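Local coordinates for protein superoxide dismutase [Mn/Fe] (Aeropyrum pernix, PDB 3AK2) that catalyses the dismutation of superoxide to oxygen and hydrogen peroxide, and is cambialistic, working with manganese or iron, at residues 80-85 with 161-166. Residues are numbered along the deposited sequence; the frame is centred on the assembly and turned at random.
With MN (manganese (II) ion), chain E.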
ATOM      1  N   THR A  80      15.116  10.815  12.143  1.00 10.24           N
ATOM      2  CA  THR A  80      15.385  11.878  13.110  1.00 11.09           C
ATOM      3  C   THR A  80      15.046  11.440  14.538  1.00 10.80           C
ATOM      4  O   THR A  80      15.742  11.817  15.481  1.00 10.91           O
ATOM      5  CB  THR A  80      14.629  13.166  12.717  1.00 11.28           C
ATOM      6  OG1 THR A  80      15.167  13.668  11.488  1.00 12.66           O
ATOM      7  CG2 THR A  80      14.733  14.248  13.793  1.00 12.98           C
ATOM      8  N   ILE A  81      13.999  10.634  14.690  1.00 10.20           N
ATOM      9  CA  ILE A  81      13.643  10.070  15.993  1.00 10.27           C
ATOM     10  C   ILE A  81      14.542   8.868  16.326  1.00 10.35           C
ATOM     11  O   ILE A  81      14.996   8.716  17.465  1.00 10.70           O
ATOM     12  CB  ILE A  81      12.148   9.675  16.038  1.00 10.24           C
ATOM     13  CG1 ILE A  81      11.268  10.907  15.790  1.00  9.99           C
ATOM     14  CG2 ILE A  81      11.804   9.002  17.368  1.00 10.73           C
ATOM     15  CD1 ILE A  81       9.802  10.589  15.550  1.00 11.07           C
ATOM     16  N   PHE A  82      14.818   8.040  15.318  1.00 10.23           N
ATOM     17  CA  PHE A  82      15.612   6.816  15.472  1.00 10.31           C
ATOM     18  C   PHE A  82      16.988   7.042  16.115  1.00 10.24           C
ATOM     19  O   PHE A  82      17.367   6.312  17.037  1.00 10.73           O
ATOM     20  CB  PHE A  82      15.750   6.133  14.105  1.00 10.31           C
ATOM     21  CG  PHE A  82      16.459   4.800  14.130  1.00 10.00           C
ATOM     22  CD1 PHE A  82      15.997   3.753  14.918  1.00 10.65           C
ATOM     23  CD2 PHE A  82      17.572   4.586  13.317  1.00  9.72           C
ATOM     24  CE1 PHE A  82      16.655   2.516  14.918  1.00 10.94           C
ATOM     25  CE2 PHE A  82      18.228   3.355  13.301  1.00 10.81           C
ATOM     26  CZ  PHE A  82      17.771   2.320  14.106  1.00 10.88           C
ATOM     27  N   TRP A  83      17.732   8.044  15.650  1.00 10.32           N
ATOM     28  CA  TRP A  83      19.096   8.222  16.161  1.00 10.74           C
ATOM     29  C   TRP A  83      19.164   8.532  17.668  1.00 10.98           C
ATOM     30  O   TRP A  83      19.849   7.816  18.401  1.00 11.36           O
ATOM     31  CB  TRP A  83      19.897   9.255  15.363  1.00 10.91           C
ATOM     32  CG  TRP A  83      19.835   9.141  13.870  1.00 10.57           C
ATOM     33  CD1 TRP A  83      19.489  10.133  13.000  1.00  9.89           C
ATOM     34  CD2 TRP A  83      20.171   7.998  13.065  1.00  9.49           C
ATOM     35  NE1 TRP A  83      19.574   9.681  11.705  1.00 10.26           N
ATOM     36  CE2 TRP A  83      19.996   8.379  11.714  1.00  9.93           C
ATOM     37  CE3 TRP A  83      20.612   6.698  13.350  1.00 10.93           C
ATOM     38  CZ2 TRP A  83      20.227   7.506  10.653  1.00 11.59           C
ATOM     39  CZ3 TRP A  83      20.841   5.829  12.288  1.00 10.83           C
ATOM     40  CH2 TRP A  83      20.647   6.240  10.958  1.00 11.25           C
ATOM     41  N   PRO A  84      18.472   9.594  18.138  1.00 11.13           N
ATOM     42  CA  PRO A  84      18.501   9.860  19.583  1.00 11.23           C
ATOM     43  C   PRO A  84      17.746   8.836  20.435  1.00 11.35           C
ATOM     44  O   PRO A  84      17.938   8.799  21.657  1.00 11.28           O
ATOM     45  CB  PRO A  84      17.861  11.245  19.703  1.00 11.49           C
ATOM     46  CG  PRO A  84      16.986  11.368  18.499  1.00 11.53           C
ATOM     47  CD  PRO A  84      17.696  10.616  17.411  1.00 11.40           C
ATOM     48  N   ASN A  85      16.904   8.013  19.808  1.00 11.05           N
ATOM     49  CA  ASN A  85      16.295   6.858  20.479  1.00 11.17           C
ATOM     50  C   ASN A  85      17.343   5.829  20.901  1.00 11.45           C
ATOM     51  O   ASN A  85      17.026   4.894  21.639  1.00 11.54           O
ATOM     52  CB  ASN A  85      15.309   6.138  19.552  1.00 10.91           C
ATOM     53  CG  ASN A  85      13.880   6.681  19.614  1.00 10.80           C
ATOM     54  OD1 ASN A  85      13.036   6.230  18.840  1.00 10.46           O
ATOM     55  ND2 ASN A  85      13.594   7.610  20.526  1.00 11.40           N
ATOM     56  N   ILE A 161       7.343   7.739  19.994  1.00 10.45           N
ATOM     57  CA  ILE A 161       8.324   8.080  21.030  1.00 11.02           C
ATOM     58  C   ILE A 161       9.530   7.138  21.038  1.00 10.91           C
ATOM     59  O   ILE A 161      10.599   7.492  21.549  1.00 11.03           O
ATOM     60  CB  ILE A 161       7.693   8.208  22.448  1.00 11.47           C
ATOM     61  CG1 ILE A 161       7.124   6.871  22.946  1.00 11.32           C
ATOM     62  CG2 ILE A 161       6.639   9.318  22.458  1.00 11.67           C
ATOM     63  CD1 ILE A 161       6.754   6.862  24.433  1.00 12.04           C
ATOM     64  N   LEU A 162       9.349   5.948  20.471  1.00 10.62           N
ATOM     65  CA  LEU A 162      10.425   4.981  20.307  1.00 10.59           C
ATOM     66  C   LEU A 162      10.188   4.195  19.027  1.00 10.08           C
ATOM     67  O   LEU A 162       9.124   3.610  18.838  1.00 10.46           O
ATOM     68  CB  LEU A 162      10.507   4.034  21.510  1.00 10.77           C
ATOM     69  CG  LEU A 162      11.539   2.903  21.403  1.00 11.21           C
ATOM     70  CD1 LEU A 162      12.969   3.427  21.268  1.00 12.03           C
ATOM     71  CD2 LEU A 162      11.434   1.978  22.599  1.00 12.38           C
ATOM     72  N   VAL A 163      11.191   4.185  18.153  1.00 10.07           N
ATOM     73  CA  VAL A 163      11.080   3.496  16.870  1.00  9.90           C
ATOM     74  C   VAL A 163      12.292   2.605  16.639  1.00  9.99           C
ATOM     75  O   VAL A 163      13.404   2.930  17.074  1.00 10.20           O
ATOM     76  CB  VAL A 163      10.902   4.485  15.664  1.00  9.49           C
ATOM     77  CG1 VAL A 163       9.701   5.409  15.875  1.00  9.77           C
ATOM     78  CG2 VAL A 163      12.166   5.300  15.409  1.00 10.02           C
ATOM     79  N   ILE A 164      12.069   1.475  15.976  1.00  9.71           N
ATOM     80  CA  ILE A 164      13.164   0.636  15.500  1.00  9.86           C
ATOM     81  C   ILE A 164      13.042   0.477  13.990  1.00  9.68           C
ATOM     82  O   ILE A 164      11.986   0.113  13.472  1.00  9.58           O
ATOM     83  CB  ILE A 164      13.245  -0.747  16.210  1.00 10.16           C
ATOM     84  CG1 ILE A 164      14.471  -1.527  15.707  1.00 11.21           C
ATOM     85  CG2 ILE A 164      11.957  -1.539  16.021  1.00 10.31           C
ATOM     86  CD1 ILE A 164      14.659  -2.921  16.308  1.00 12.20           C
ATOM     87  N   ASP A 165      14.133   0.765  13.297  1.00  9.61           N
ATOM     88  CA  ASP A 165      14.203   0.626  11.853  1.00  9.92           C
ATOM     89  C   ASP A 165      14.480  -0.833  11.520  1.00  9.98           C
ATOM     90  O   ASP A 165      15.509  -1.380  11.942  1.00 10.30           O
ATOM     91  CB  ASP A 165      15.335   1.506  11.335  1.00 10.06           C
ATOM     92  CG  ASP A 165      15.350   1.641   9.827  1.00 10.64           C
ATOM     93  OD1 ASP A 165      14.511   1.029   9.124  1.00 11.59           O
ATOM     94  OD2 ASP A 165      16.218   2.389   9.352  1.00 11.57           O
ATOM     95  N   VAL A 166      13.561  -1.472  10.797  1.00 10.02           N
ATOM     96  CA  VAL A 166      13.792  -2.828  10.299  1.00 10.20           C
ATOM     97  C   VAL A 166      13.844  -2.904   8.772  1.00 10.03           C
ATOM     98  O   VAL A 166      13.635  -3.970   8.186  1.00  9.97           O
ATOM     99  CB  VAL A 166      12.820  -3.881  10.901  1.00 10.43           C
ATOM    100  CG1 VAL A 166      13.102  -4.084  12.388  1.00 10.84           C
ATOM    101  CG2 VAL A 166      11.367  -3.497  10.671  1.00 11.14           C
TER
HETATM  102 MN    MN E 215      16.667   3.378   7.634  1.00  9.38          MN
HETATM  103  O   HOH W   1      16.021   3.382  18.046  1.00 17.93           O
HETATM  104  O   HOH W   2      14.676   3.044   6.986  1.00 14.55           O
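Beside the manganese site, Phe82 of helix 62-82 and nearby Asn85 pack against strand 159-165 at Val163 and Asp165. Phe82 has CG anti to its own N (chi1 -176°), which lays the ring along the strand. Asp165 CB sits over one face of the Phe82 ring, 3.9 Å from its centroid, as a CH-pi contact. Val163 O lies at the ring edge, 3.5 Å from Phe82 CD1. The carboxylate stands nearly perpendicular to the ring, and Asp165 OD2 binds manganese at 2.0 Å. His31, His79, His169 and a water complete the metal site. Asp165 OD1 accepts a hydrogen bond from Trp167 N. The contact joins the alpha-hairpin domain to the C-terminal domain, as in the Fe/Mn superoxide dismutase fold, where both supply metal ligands. Asn85 grips the strand at a classic beta bulge, Ile161 and Leu162 opposite Leu133. Asn85 OD1 accepts a hydrogen bond from Val163 N at 2.8 Å. Asn85 ND2 donates to Ile161 O at 3.2 Å, from above the carbonyl plane, and is also hydrogen-bonded to Asp194 OD2. With an alanine in place of Asn85, Val163 N would probably lose its acceptor and Ile161 O the donor ND2. Val163 CG2 packs 3.9 Å from Phe82 CB.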